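Local coordinates for protein thiosulfate sulfurtransferase (Pseudomonas aeruginosa, PDB 1YT8) that probably transfers sulfur from thiosulfate to cyanide, as a rhodanese-type sulfurtransferase with four rhodanese-like repeats in one chain, at residues F119-V123 / G525-I529; E126-P130 / T203-N208; N192-R196 / L218-I223; T197-I201 / Q309-E313. All blocks are in the same frame, centred on the assembly; numbering follows the deposited sequence.

In the fold
All four contacts lie in or against the second rhodanese-like unit. Helix 114-127, which leads into its sheet, serves interactions 1 and 2. Helix 197-208 serves interactions 2 and 4 and also packs on interaction 1. Interactions 3 and 4 both touch the sulfite, with centres about 12 Å apart. Interaction 3 joins the loop after strand 188-192 to the start of helix 221-227. Interaction 4 brings in helix 307-312 of the third unit. Interaction 1 brings 525-529, near the C-terminus, back to 119-123 and so spans the others in sequence. The segments of interactions 2, 3 and 4 alternate along the chain, so these contacts interlock. The sulfite site is thus tied to a neighbouring unit and, through helix 114-127, to the C-terminal tail.

Interaction 1: residues F119-V123 / G525-I529; sequences FGELV and GFFVI
Phe119 and Phe526 form a T-shaped pair. The edge of the Phe119 ring points at the face of the Phe526 ring. Their centroids are 5.5 Å apart and their planes meet at 83°. The nearest ring atoms are Phe119 CD1 and Phe526 CD2, at 3.9 Å. Phe119 CG stands anti to the backbone N (chi1 174°), which swings the ring toward the tail. Val123 CG2, one helical turn on, covers one face of that ring, offset toward its rim. The carbonyl O of Phe527 lies in the plane of the same ring, at the edge, 3.7 Å from Phe119 CE1. Packing is closest where Leu122 meets Phe526 and Val528. Its CD2 methyl touches Phe526 CB at 3.6 Å and also lies at the edge of the Phe526 ring. Leu122 CG is 3.9 Å from Val528 CG2. This methyl approaches Val123 CA more loosely, at 4.2 Å, and Phe119 CE1 at 4.3 Å.

The contact lays an extended piece of the C-terminal tail, past helix 514-521, along one side of helix 114-127. That helix links the first and second rhodanese-like sheets. Helices 197-208 and 334-344 also pack on Phe119 and Val123. The tail is further held by Gln344, which bonds to the backbone of Phe527 and Ile529.

Toward solvent the contact opens out. Phe526 is only partly buried, although Met345 and Arg321 also touch it. Phe527 is exposed, and its CB points away from the helix.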
loop_
_atom_site.group_PDB
_atom_site.type_symbol
_atom_site.label_atom_id
_atom_site.label_comp_id
_atom_site.label_asym_id
_atom_site.label_seq_id
_atom_site.Cartn_x
_atom_site.Cartn_y
_atom_site.Cartn_z
ATOM N N PHE A 119 -3.192 -2.142 14.746
ATOM C CA PHE A 119 -3.588 -0.908 15.417
ATOM C C PHE A 119 -5.112 -0.798 15.439
ATOM O O PHE A 119 -5.697 -0.367 16.431
ATOM C CB PHE A 119 -3.015 0.323 14.708
ATOM C CG PHE A 119 -3.510 1.625 15.284
ATOM C CD1 PHE A 119 -3.107 2.037 16.552
ATOM C CD2 PHE A 119 -4.417 2.412 14.582
ATOM C CE1 PHE A 119 -3.604 3.218 17.119
ATOM C CE2 PHE A 119 -4.921 3.594 15.138
ATOM C CZ PHE A 119 -4.509 3.996 16.414
ATOM N N GLY A 120 -5.751 -1.186 14.338
ATOM C CA GLY A 120 -7.200 -1.123 14.274
ATOM C C GLY A 120 -7.847 -1.950 15.372
ATOM O O GLY A 120 -8.829 -1.530 15.995
ATOM N N GLU A 121 -7.292 -3.131 15.616
ATOM C CA GLU A 121 -7.824 -4.003 16.650
ATOM C C GLU A 121 -7.599 -3.382 18.026
ATOM O O GLU A 121 -8.434 -3.533 18.919
ATOM C CB GLU A 121 -7.167 -5.385 16.578
ATOM C CG GLU A 121 -7.498 -6.182 15.308
ATOM C CD GLU A 121 -8.995 -6.354 15.080
ATOM O OE1 GLU A 121 -9.732 -6.578 16.068
ATOM O OE2 GLU A 121 -9.435 -6.280 13.910
ATOM N N LEU A 122 -6.474 -2.689 18.191
ATOM C CA LEU A 122 -6.153 -2.028 19.459
ATOM C C LEU A 122 -7.170 -0.928 19.756
ATOM O O LEU A 122 -7.579 -0.739 20.909
ATOM C CB LEU A 122 -4.746 -1.424 19.409
ATOM C CG LEU A 122 -4.239 -0.768 20.700
ATOM C CD1 LEU A 122 -4.119 -1.828 21.800
ATOM C CD2 LEU A 122 -2.884 -0.122 20.451
ATOM N N VAL A 123 -7.572 -0.200 18.716
ATOM C CA VAL A 123 -8.554 0.863 18.878
ATOM C C VAL A 123 -9.872 0.285 19.402
ATOM O O VAL A 123 -10.436 0.809 20.369
ATOM C CB VAL A 123 -8.791 1.627 17.542
ATOM C CG1 VAL A 123 -9.949 2.609 17.687
ATOM C CG2 VAL A 123 -7.523 2.393 17.150
ATOM N N GLY A 525 4.748 1.092 20.266
ATOM C CA GLY A 525 4.556 2.420 20.826
ATOM C C GLY A 525 3.204 3.039 20.495
ATOM O O GLY A 525 3.036 4.256 20.573
ATOM N N PHE A 526 2.233 2.209 20.122
ATOM C CA PHE A 526 0.898 2.708 19.793
ATOM C C PHE A 526 0.170 3.172 21.048
ATOM O O PHE A 526 0.422 2.671 22.138
ATOM C CB PHE A 526 0.007 1.613 19.186
ATOM C CG PHE A 526 0.507 1.030 17.896
ATOM C CD1 PHE A 526 1.436 1.699 17.105
ATOM C CD2 PHE A 526 -0.011 -0.183 17.442
ATOM C CE1 PHE A 526 1.841 1.169 15.874
ATOM C CE2 PHE A 526 0.387 -0.721 16.211
ATOM C CZ PHE A 526 1.315 -0.039 15.428
ATOM N N PHE A 527 -0.749 4.113 20.875
ATOM C CA PHE A 527 -1.590 4.595 21.967
ATOM C C PHE A 527 -2.911 5.006 21.320
ATOM O O PHE A 527 -2.949 5.305 20.127
ATOM C CB PHE A 527 -0.932 5.765 22.728
ATOM C CG PHE A 527 -0.753 7.019 21.915
ATOM C CD1 PHE A 527 -1.777 7.956 21.817
ATOM C CD2 PHE A 527 0.446 7.263 21.248
ATOM C CE1 PHE A 527 -1.610 9.120 21.065
ATOM C CE2 PHE A 527 0.622 8.417 20.496
ATOM C CZ PHE A 527 -0.404 9.350 20.401
ATOM N N VAL A 528 -3.993 4.982 22.091
ATOM C CA VAL A 528 -5.307 5.347 21.574
ATOM C C VAL A 528 -5.889 6.463 22.442
ATOM O O VAL A 528 -6.083 6.284 23.646
ATOM C CB VAL A 528 -6.263 4.132 21.593
ATOM C CG1 VAL A 528 -7.559 4.474 20.877
ATOM C CG2 VAL A 528 -5.585 2.926 20.936
ATOM N N ILE A 529 -6.157 7.612 21.828
ATOM C CA ILE A 529 -6.698 8.753 22.561
ATOM C C ILE A 529 -8.137 8.558 23.015
ATOM O O ILE A 529 -8.878 7.742 22.459
ATOM C CB ILE A 529 -6.635 10.063 21.731
ATOM C CG1 ILE A 529 -7.593 9.986 20.540
ATOM C CG2 ILE A 529 -5.207 10.308 21.256
ATOM C CD1 ILE A 529 -7.692 11.286 19.757
#

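Interaction 2: residues E126-P130 / T203-N208; sequences ERHTP and TQSLLN
The turn between helix 114-127 and strand 131-132, the first edge strand of the second rhodanese-like sheet, packs Arg127, Thr129 and Pro130 against helix 197-208. His128 ends the first helix with a positive phi of 53°. The chain then bends, so that Thr129 faces the second helix and Pro130 lies against it on the way to the strand.

Apolar contacts fill the strand side. Thr129 CG2 meets Thr203 CG2 methyl to methyl at 3.6 Å. Pro130 CD touches Leu207 CD1, also at 3.6 Å. The hydroxyl of Thr203 turns back to Ser199 in its own helix. Gln204 reaches in between Arg127 and Thr129, and its CD is 3.9 Å from both Arg127 NH1 and Thr129 OG1.

Arg127 closes the other side. Its chain is bent at chi2 and chi3 and brings NH1 to Asn208 OD1 at 3.2 Å. The N-H...O angle is 154°, and the donor uses a lone pair in the plane of the amide. The guanidinium and amide planes are nearly coplanar, 4° apart. Water 1 sits in the guanidinium plane, takes a bond from Arg127 NH2 (2.6 Å) and gives one to Asn208 OD1 (3.0 Å). Glu530 also touches Arg127 and Asn208.

NH1 bonds the amide oxygen directly and NH2 through water 1, which should limit rotation of the guanidinium. The acceptor is a neutral amide, so within the two segments the bond is not a salt bridge.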
loop_
_atom_site.group_PDB
_atom_site.type_symbol
_atom_site.label_atom_id
_atom_site.label_comp_id
_atom_site.label_asym_id
_atom_site.label_seq_id
_atom_site.Cartn_x
_atom_site.Cartn_y
_atom_site.Cartn_z
ATOM N N GLU A 126 -9.497 -0.874 23.038
ATOM C CA GLU A 126 -9.402 0.234 23.984
ATOM C C GLU A 126 -10.622 1.141 24.073
ATOM O O GLU A 126 -10.984 1.589 25.161
ATOM C CB GLU A 126 -8.181 1.099 23.655
ATOM C CG GLU A 126 -6.849 0.383 23.809
ATOM C CD GLU A 126 -6.620 -0.110 25.221
ATOM O OE1 GLU A 126 -6.597 0.727 26.146
ATOM O OE2 GLU A 126 -6.467 -1.336 25.407
ATOM N N ARG A 127 -11.248 1.422 22.937
ATOM C CA ARG A 127 -12.404 2.316 22.923
ATOM C C ARG A 127 -13.751 1.614 22.811
ATOM O O ARG A 127 -14.801 2.262 22.869
ATOM C CB ARG A 127 -12.258 3.330 21.782
ATOM C CG ARG A 127 -11.023 4.221 21.892
ATOM C CD ARG A 127 -11.002 4.991 23.215
ATOM N NE ARG A 127 -12.195 5.815 23.383
ATOM C CZ ARG A 127 -12.492 6.874 22.633
ATOM N NH1 ARG A 127 -11.679 7.254 21.654
ATOM N NH2 ARG A 127 -13.613 7.547 22.851
ATOM N N HIS A 128 -13.722 0.295 22.658
ATOM C CA HIS A 128 -14.949 -0.488 22.525
ATOM C C HIS A 128 -15.813 0.079 21.402
ATOM O O HIS A 128 -17.028 0.213 21.545
ATOM C CB HIS A 128 -15.723 -0.471 23.846
ATOM C CG HIS A 128 -14.894 -0.874 25.024
ATOM N ND1 HIS A 128 -14.331 -2.127 25.141
ATOM C CD2 HIS A 128 -14.488 -0.175 26.109
ATOM C CE1 HIS A 128 -13.612 -2.182 26.249
ATOM N NE2 HIS A 128 -13.689 -1.010 26.854
ATOM N N THR A 129 -15.169 0.410 20.286
ATOM C CA THR A 129 -15.852 0.964 19.118
ATOM C C THR A 129 -17.097 0.137 18.797
ATOM O O THR A 129 -17.010 -1.071 18.570
ATOM C CB THR A 129 -14.909 0.973 17.904
ATOM O OG1 THR A 129 -13.653 1.543 18.293
ATOM C CG2 THR A 129 -15.504 1.796 16.764
ATOM N N PRO A 130 -18.272 0.787 18.759
ATOM C CA PRO A 130 -19.545 0.118 18.476
ATOM C C PRO A 130 -19.583 -0.628 17.151
ATOM O O PRO A 130 -18.983 -0.191 16.167
ATOM C CB PRO A 130 -20.555 1.266 18.492
ATOM C CG PRO A 130 -19.913 2.287 19.366
ATOM C CD PRO A 130 -18.482 2.235 18.916
ATOM N N THR A 203 -15.363 4.326 11.995
ATOM C CA THR A 203 -16.381 4.530 13.017
ATOM C C THR A 203 -15.809 5.364 14.157
ATOM O O THR A 203 -16.434 6.323 14.605
ATOM C CB THR A 203 -16.887 3.187 13.575
ATOM O OG1 THR A 203 -17.491 2.433 12.517
ATOM C CG2 THR A 203 -17.921 3.413 14.675
ATOM N N GLN A 204 -14.610 5.013 14.608
ATOM C CA GLN A 204 -13.997 5.748 15.703
ATOM C C GLN A 204 -13.635 7.173 15.279
ATOM O O GLN A 204 -13.626 8.082 16.107
ATOM C CB GLN A 204 -12.768 5.000 16.239
ATOM C CG GLN A 204 -12.313 5.511 17.617
ATOM C CD GLN A 204 -13.415 5.426 18.675
ATOM O OE1 GLN A 204 -13.680 6.392 19.396
ATOM N NE2 GLN A 204 -14.054 4.268 18.774
ATOM N N SER A 205 -13.345 7.376 13.993
ATOM C CA SER A 205 -13.026 8.721 13.500
ATOM C C SER A 205 -14.232 9.633 13.720
ATOM O O SER A 205 -14.100 10.764 14.195
ATOM C CB SER A 205 -12.711 8.706 11.999
ATOM O OG SER A 205 -11.481 8.070 11.718
ATOM N N LEU A 206 -15.407 9.129 13.357
ATOM C CA LEU A 206 -16.646 9.883 13.500
ATOM C C LEU A 206 -16.979 10.157 14.963
ATOM O O LEU A 206 -17.487 11.229 15.300
ATOM C CB LEU A 206 -17.800 9.131 12.818
ATOM C CG LEU A 206 -17.693 9.031 11.292
ATOM C CD1 LEU A 206 -18.796 8.125 10.757
ATOM C CD2 LEU A 206 -17.791 10.421 10.674
ATOM N N LEU A 207 -16.699 9.193 15.833
ATOM C CA LEU A 207 -16.966 9.370 17.254
ATOM C C LEU A 207 -15.998 10.395 17.827
ATOM O O LEU A 207 -16.398 11.273 18.589
ATOM C CB LEU A 207 -16.814 8.044 17.997
ATOM C CG LEU A 207 -17.865 6.994 17.636
ATOM C CD1 LEU A 207 -17.502 5.650 18.245
ATOM C CD2 LEU A 207 -19.225 7.474 18.128
ATOM N N ASN A 208 -14.723 10.282 17.459
ATOM C CA ASN A 208 -13.709 11.219 17.939
ATOM C C ASN A 208 -14.019 12.644 17.476
ATOM O O ASN A 208 -13.764 13.615 18.197
ATOM C CB ASN A 208 -12.315 10.794 17.453
ATOM C CG ASN A 208 -11.765 9.603 18.225
ATOM O OD1 ASN A 208 -12.411 9.091 19.141
ATOM N ND2 ASN A 208 -10.562 9.163 17.862
HETATM O O HOH W 1 -14.363 9.540 21.331
#

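Interaction 3: residues N192-R196 / L218-I223; sequences NCAGR and LRNGTI. With SO3 (sulfite ion), chain B.
The carbonyl O of Cys193 is gripped by two N-H donors. Thr222 N reaches it in the carbonyl plane at 3.2 Å. Asn192 ND2 comes from above that plane at 3.1 Å, and is also bonded to Asp151. Gly221 CA adds a CH...O contact to the same oxygen. One residue on, Ala194 O takes the N-H of Ile223 at 3.1 Å, with an angle of 163°. Backbone N-H groups of Thr222 and Ile223, near the start of helix 221-227, thus hold two successive carbonyls.

These carbonyls belong to the loop after strand 188-192, which in rhodaneses carries the cysteine that receives the sulfur. Here Cys193 SG is covalently joined to the sulfite S, 2.0 Å away. The loop N-H groups turn the other way, toward the anion. Sulfite O1 accepts from Ala194 N at 2.8 Å. It also accepts from Gly195 N, at 3.2 Å. Sulfite O2 takes a weak bond from Arg196 N.

Arg196 and Asn220 lie side by side, pointing the same way. Asn220 OD1 sits at the guanidinium edge, 3.2 Å from Arg196 NH1. Glu121 and Glu124 of helix 114-127 form salt bridges with the remaining guanidinium nitrogens, Arg196 NE and NH2.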
loop_
_atom_site.group_PDB
_atom_site.type_symbol
_atom_site.label_atom_id
_atom_site.label_comp_id
_atom_site.label_asym_id
_atom_site.label_seq_id
_atom_site.Cartn_x
_atom_site.Cartn_y
_atom_site.Cartn_z
ATOM N N ASN A 192 -18.465 0.409 6.834
ATOM C CA ASN A 192 -17.997 -0.935 6.524
ATOM C C ASN A 192 -16.752 -0.901 5.655
ATOM O O ASN A 192 -16.398 0.127 5.087
ATOM C CB ASN A 192 -19.065 -1.746 5.764
ATOM C CG ASN A 192 -19.084 -1.441 4.263
ATOM O OD1 ASN A 192 -19.762 -0.519 3.808
ATOM N ND2 ASN A 192 -18.319 -2.214 3.490
ATOM N N CYS A 193 -16.084 -2.042 5.589
ATOM C CA CYS A 193 -14.939 -2.230 4.721
ATOM C C CYS A 193 -15.109 -3.698 4.350
ATOM O O CYS A 193 -16.222 -4.223 4.475
ATOM C CB CYS A 193 -13.602 -1.928 5.429
ATOM S SG CYS A 193 -12.966 -3.126 6.607
ATOM N N ALA A 194 -14.055 -4.359 3.886
ATOM C CA ALA A 194 -14.150 -5.767 3.527
ATOM C C ALA A 194 -14.057 -6.656 4.758
ATOM O O ALA A 194 -14.761 -7.660 4.876
ATOM C CB ALA A 194 -13.052 -6.126 2.535
ATOM N N GLY A 195 -13.174 -6.273 5.671
ATOM C CA GLY A 195 -13.000 -7.030 6.892
ATOM C C GLY A 195 -13.433 -6.211 8.088
ATOM O O GLY A 195 -14.630 -5.986 8.297
ATOM N N ARG A 196 -12.455 -5.735 8.855
ATOM C CA ARG A 196 -12.724 -4.963 10.062
ATOM C C ARG A 196 -11.967 -3.640 10.187
ATOM O O ARG A 196 -12.537 -2.626 10.581
ATOM C CB ARG A 196 -12.368 -5.801 11.296
ATOM C CG ARG A 196 -13.145 -7.093 11.462
ATOM C CD ARG A 196 -12.439 -8.018 12.448
ATOM N NE ARG A 196 -12.126 -7.353 13.708
ATOM C CZ ARG A 196 -13.025 -7.010 14.625
ATOM N NH1 ARG A 196 -14.312 -7.271 14.428
ATOM N NH2 ARG A 196 -12.632 -6.408 15.743
ATOM N N LEU A 218 -19.976 -2.020 10.647
ATOM C CA LEU A 218 -20.632 -3.254 10.242
ATOM C C LEU A 218 -19.578 -4.284 10.633
ATOM O O LEU A 218 -18.488 -4.319 10.051
ATOM C CB LEU A 218 -20.861 -3.305 8.732
ATOM C CG LEU A 218 -21.210 -4.700 8.191
ATOM C CD1 LEU A 218 -22.469 -5.229 8.873
ATOM C CD2 LEU A 218 -21.410 -4.633 6.679
ATOM N N ARG A 219 -19.891 -5.111 11.624
ATOM C CA ARG A 219 -18.944 -6.107 12.113
ATOM C C ARG A 219 -18.499 -7.129 11.074
ATOM O O ARG A 219 -19.294 -7.919 10.577
ATOM C CB ARG A 219 -19.528 -6.830 13.326
ATOM C CG ARG A 219 -18.532 -7.697 14.077
ATOM C CD ARG A 219 -19.218 -8.343 15.270
ATOM N NE ARG A 219 -19.909 -7.339 16.075
ATOM C CZ ARG A 219 -21.085 -7.530 16.664
ATOM N NH1 ARG A 219 -21.715 -8.690 16.540
ATOM N NH2 ARG A 219 -21.636 -6.553 17.374
ATOM N N ASN A 220 -17.208 -7.095 10.760
ATOM C CA ASN A 220 -16.581 -7.995 9.799
ATOM C C ASN A 220 -16.883 -7.734 8.314
ATOM O O ASN A 220 -16.591 -8.568 7.461
ATOM C CB ASN A 220 -16.882 -9.452 10.176
ATOM C CG ASN A 220 -16.454 -9.775 11.603
ATOM O OD1 ASN A 220 -15.544 -9.139 12.147
ATOM N ND2 ASN A 220 -17.097 -10.768 12.210
ATOM N N GLY A 221 -17.465 -6.573 8.022
ATOM C CA GLY A 221 -17.735 -6.156 6.648
ATOM C C GLY A 221 -18.359 -7.076 5.612
ATOM O O GLY A 221 -19.258 -7.857 5.917
ATOM N N THR A 222 -17.897 -6.956 4.367
ATOM C CA THR A 222 -18.428 -7.770 3.277
ATOM C C THR A 222 -18.161 -9.254 3.516
ATOM O O THR A 222 -18.938 -10.104 3.084
ATOM C CB THR A 222 -17.856 -7.328 1.895
ATOM O OG1 THR A 222 -16.432 -7.454 1.880
ATOM C CG2 THR A 222 -18.224 -5.885 1.612
ATOM N N ILE A 223 -17.070 -9.559 4.211
ATOM C CA ILE A 223 -16.740 -10.940 4.543
ATOM C C ILE A 223 -17.841 -11.465 5.462
ATOM O O ILE A 223 -18.381 -12.552 5.250
ATOM C CB ILE A 223 -15.376 -11.033 5.281
ATOM C CG1 ILE A 223 -14.236 -10.886 4.270
ATOM C CG2 ILE A 223 -15.265 -12.358 6.041
ATOM C CD1 ILE A 223 -12.836 -10.884 4.877
HETATM S S SO3 B . -11.144 -3.718 6.018
HETATM O O1 SO3 B . -11.426 -3.878 4.572
HETATM O O2 SO3 B . -10.600 -4.966 6.594
HETATM O O3 SO3 B . -10.243 -2.567 6.293
HETATM O O HOH W 2 -16.664 -3.725 8.090
#

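Interaction 4: residues T197-I201 / Q309-E313; sequences TRSII and QLVQE. With SO3 (sulfite ion), chain B.
Arg198 threads between the sulfite and two glutamines, Gln312 and Gln309. Its CB already lies 3.3 Å from sulfite O3. CG comes next and is 3.4 Å from Gln312 OE1. CD passes Gln312 CG at 3.8 Å. The chain then bends at chi3 (-67°), and this turns the guanidinium edge to the anion. NE donates to sulfite O3 at 3.0 Å, almost straight at 171°. NH2 donates to sulfite O1 at 2.9 Å. NH1 points away from the anion and gives a bond to Gln309 OE1 at 2.9 Å, tilted from the carbonyl plane. The same NH1 forms a salt bridge with Glu157. Gln312 CG lies over one face of the guanidinium.

Arg198 N also bonds sulfite O3, so the first turn of helix 197-208 holds the anion with backbone and side chain together. This helix follows the cysteine loop of the second rhodanese-like unit. Its partner, helix 307-312, belongs to the third unit, so the pocket is completed across a boundary between repeats.

Water 3 accepts from Thr197 OG1 (2.6 Å) and donates to sulfite O2. Gln312 NE2 reaches this water only weakly. Farther along the helices, Ile201 CG2 packs loosely on Val311 CG1, and Trp341 touches both residues.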
loop_
_atom_site.group_PDB
_atom_site.type_symbol
_atom_site.label_atom_id
_atom_site.label_comp_id
_atom_site.label_asym_id
_atom_site.label_seq_id
_atom_site.Cartn_x
_atom_site.Cartn_y
_atom_site.Cartn_z
ATOM N N THR A 197 -10.684 -3.656 9.842
ATOM C CA THR A 197 -9.829 -2.486 10.030
ATOM C C THR A 197 -10.349 -1.105 9.681
ATOM O O THR A 197 -10.510 -0.270 10.568
ATOM C CB THR A 197 -8.476 -2.673 9.338
ATOM O OG1 THR A 197 -7.966 -3.976 9.645
ATOM C CG2 THR A 197 -7.482 -1.623 9.842
ATOM N N ARG A 198 -10.593 -0.845 8.402
ATOM C CA ARG A 198 -11.071 0.475 8.013
ATOM C C ARG A 198 -12.445 0.829 8.585
ATOM O O ARG A 198 -12.759 2.008 8.743
ATOM C CB ARG A 198 -11.040 0.610 6.485
ATOM C CG ARG A 198 -9.614 0.829 5.957
ATOM C CD ARG A 198 -9.491 0.651 4.444
ATOM N NE ARG A 198 -9.716 -0.734 4.042
ATOM C CZ ARG A 198 -9.598 -1.188 2.797
ATOM N NH1 ARG A 198 -9.251 -0.369 1.810
ATOM N NH2 ARG A 198 -9.845 -2.461 2.535
ATOM N N SER A 199 -13.255 -0.175 8.919
ATOM C CA SER A 199 -14.570 0.108 9.495
ATOM C C SER A 199 -14.417 0.578 10.939
ATOM O O SER A 199 -15.170 1.438 11.401
ATOM C CB SER A 199 -15.492 -1.123 9.434
ATOM O OG SER A 199 -15.128 -2.118 10.380
ATOM N N ILE A 200 -13.441 0.016 11.653
ATOM C CA ILE A 200 -13.188 0.402 13.044
ATOM C C ILE A 200 -12.621 1.825 13.077
ATOM O O ILE A 200 -13.083 2.675 13.840
ATOM C CB ILE A 200 -12.173 -0.554 13.726
ATOM C CG1 ILE A 200 -12.784 -1.948 13.880
ATOM C CG2 ILE A 200 -11.774 -0.007 15.100
ATOM C CD1 ILE A 200 -11.780 -3.027 14.276
ATOM N N ILE A 201 -11.614 2.076 12.246
ATOM C CA ILE A 201 -10.985 3.388 12.177
ATOM C C ILE A 201 -11.996 4.445 11.727
ATOM O O ILE A 201 -12.026 5.556 12.262
ATOM C CB ILE A 201 -9.783 3.378 11.196
ATOM C CG1 ILE A 201 -8.710 2.399 11.688
ATOM C CG2 ILE A 201 -9.204 4.778 11.054
ATOM C CD1 ILE A 201 -8.123 2.757 13.045
ATOM N N GLN A 309 -6.316 5.207 2.846
ATOM C CA GLN A 309 -5.335 4.202 2.469
ATOM C C GLN A 309 -3.957 4.474 3.067
ATOM O O GLN A 309 -3.158 3.552 3.221
ATOM C CB GLN A 309 -5.250 4.098 0.947
ATOM C CG GLN A 309 -6.493 3.477 0.325
ATOM C CD GLN A 309 -6.864 2.152 0.977
ATOM O OE1 GLN A 309 -7.787 2.083 1.794
ATOM N NE2 GLN A 309 -6.135 1.095 0.629
ATOM N N LEU A 310 -3.668 5.728 3.401
ATOM C CA LEU A 310 -2.375 6.039 4.013
ATOM C C LEU A 310 -2.383 5.408 5.406
ATOM O O LEU A 310 -1.378 4.863 5.873
ATOM C CB LEU A 310 -2.175 7.552 4.130
ATOM C CG LEU A 310 -0.921 8.028 4.882
ATOM C CD1 LEU A 310 0.335 7.484 4.218
ATOM C CD2 LEU A 310 -0.888 9.552 4.900
ATOM N N VAL A 311 -3.537 5.477 6.059
ATOM C CA VAL A 311 -3.698 4.914 7.389
ATOM C C VAL A 311 -3.747 3.383 7.338
ATOM O O VAL A 311 -3.276 2.714 8.256
ATOM C CB VAL A 311 -4.981 5.468 8.060
ATOM C CG1 VAL A 311 -5.241 4.767 9.399
ATOM C CG2 VAL A 311 -4.821 6.979 8.290
ATOM N N GLN A 312 -4.295 2.838 6.252
ATOM C CA GLN A 312 -4.425 1.387 6.077
ATOM C C GLN A 312 -3.162 0.683 5.558
ATOM O O GLN A 312 -2.864 -0.435 5.971
ATOM C CB GLN A 312 -5.595 1.092 5.129
ATOM C CG GLN A 312 -5.804 -0.378 4.771
ATOM C CD GLN A 312 -6.334 -1.213 5.926
ATOM O OE1 GLN A 312 -6.749 -0.683 6.961
ATOM N NE2 GLN A 312 -6.337 -2.530 5.746
ATOM N N GLU A 313 -2.425 1.331 4.657
ATOM C CA GLU A 313 -1.218 0.728 4.079
ATOM C C GLU A 313 0.001 1.618 4.314
ATOM O O GLU A 313 0.818 1.820 3.417
ATOM C CB GLU A 313 -1.406 0.523 2.567
ATOM C CG GLU A 313 -2.727 -0.135 2.167
ATOM C CD GLU A 313 -2.849 -0.348 0.662
ATOM O OE1 GLU A 313 -2.386 0.525 -0.106
ATOM O OE2 GLU A 313 -3.419 -1.381 0.245
HETATM S S SO3 B . -11.144 -3.718 6.018
HETATM O O1 SO3 B . -11.426 -3.878 4.572
HETATM O O2 SO3 B . -10.600 -4.966 6.594
HETATM O O3 SO3 B . -10.243 -2.567 6.293
HETATM O O HOH W 3 -7.827 -5.147 7.297
#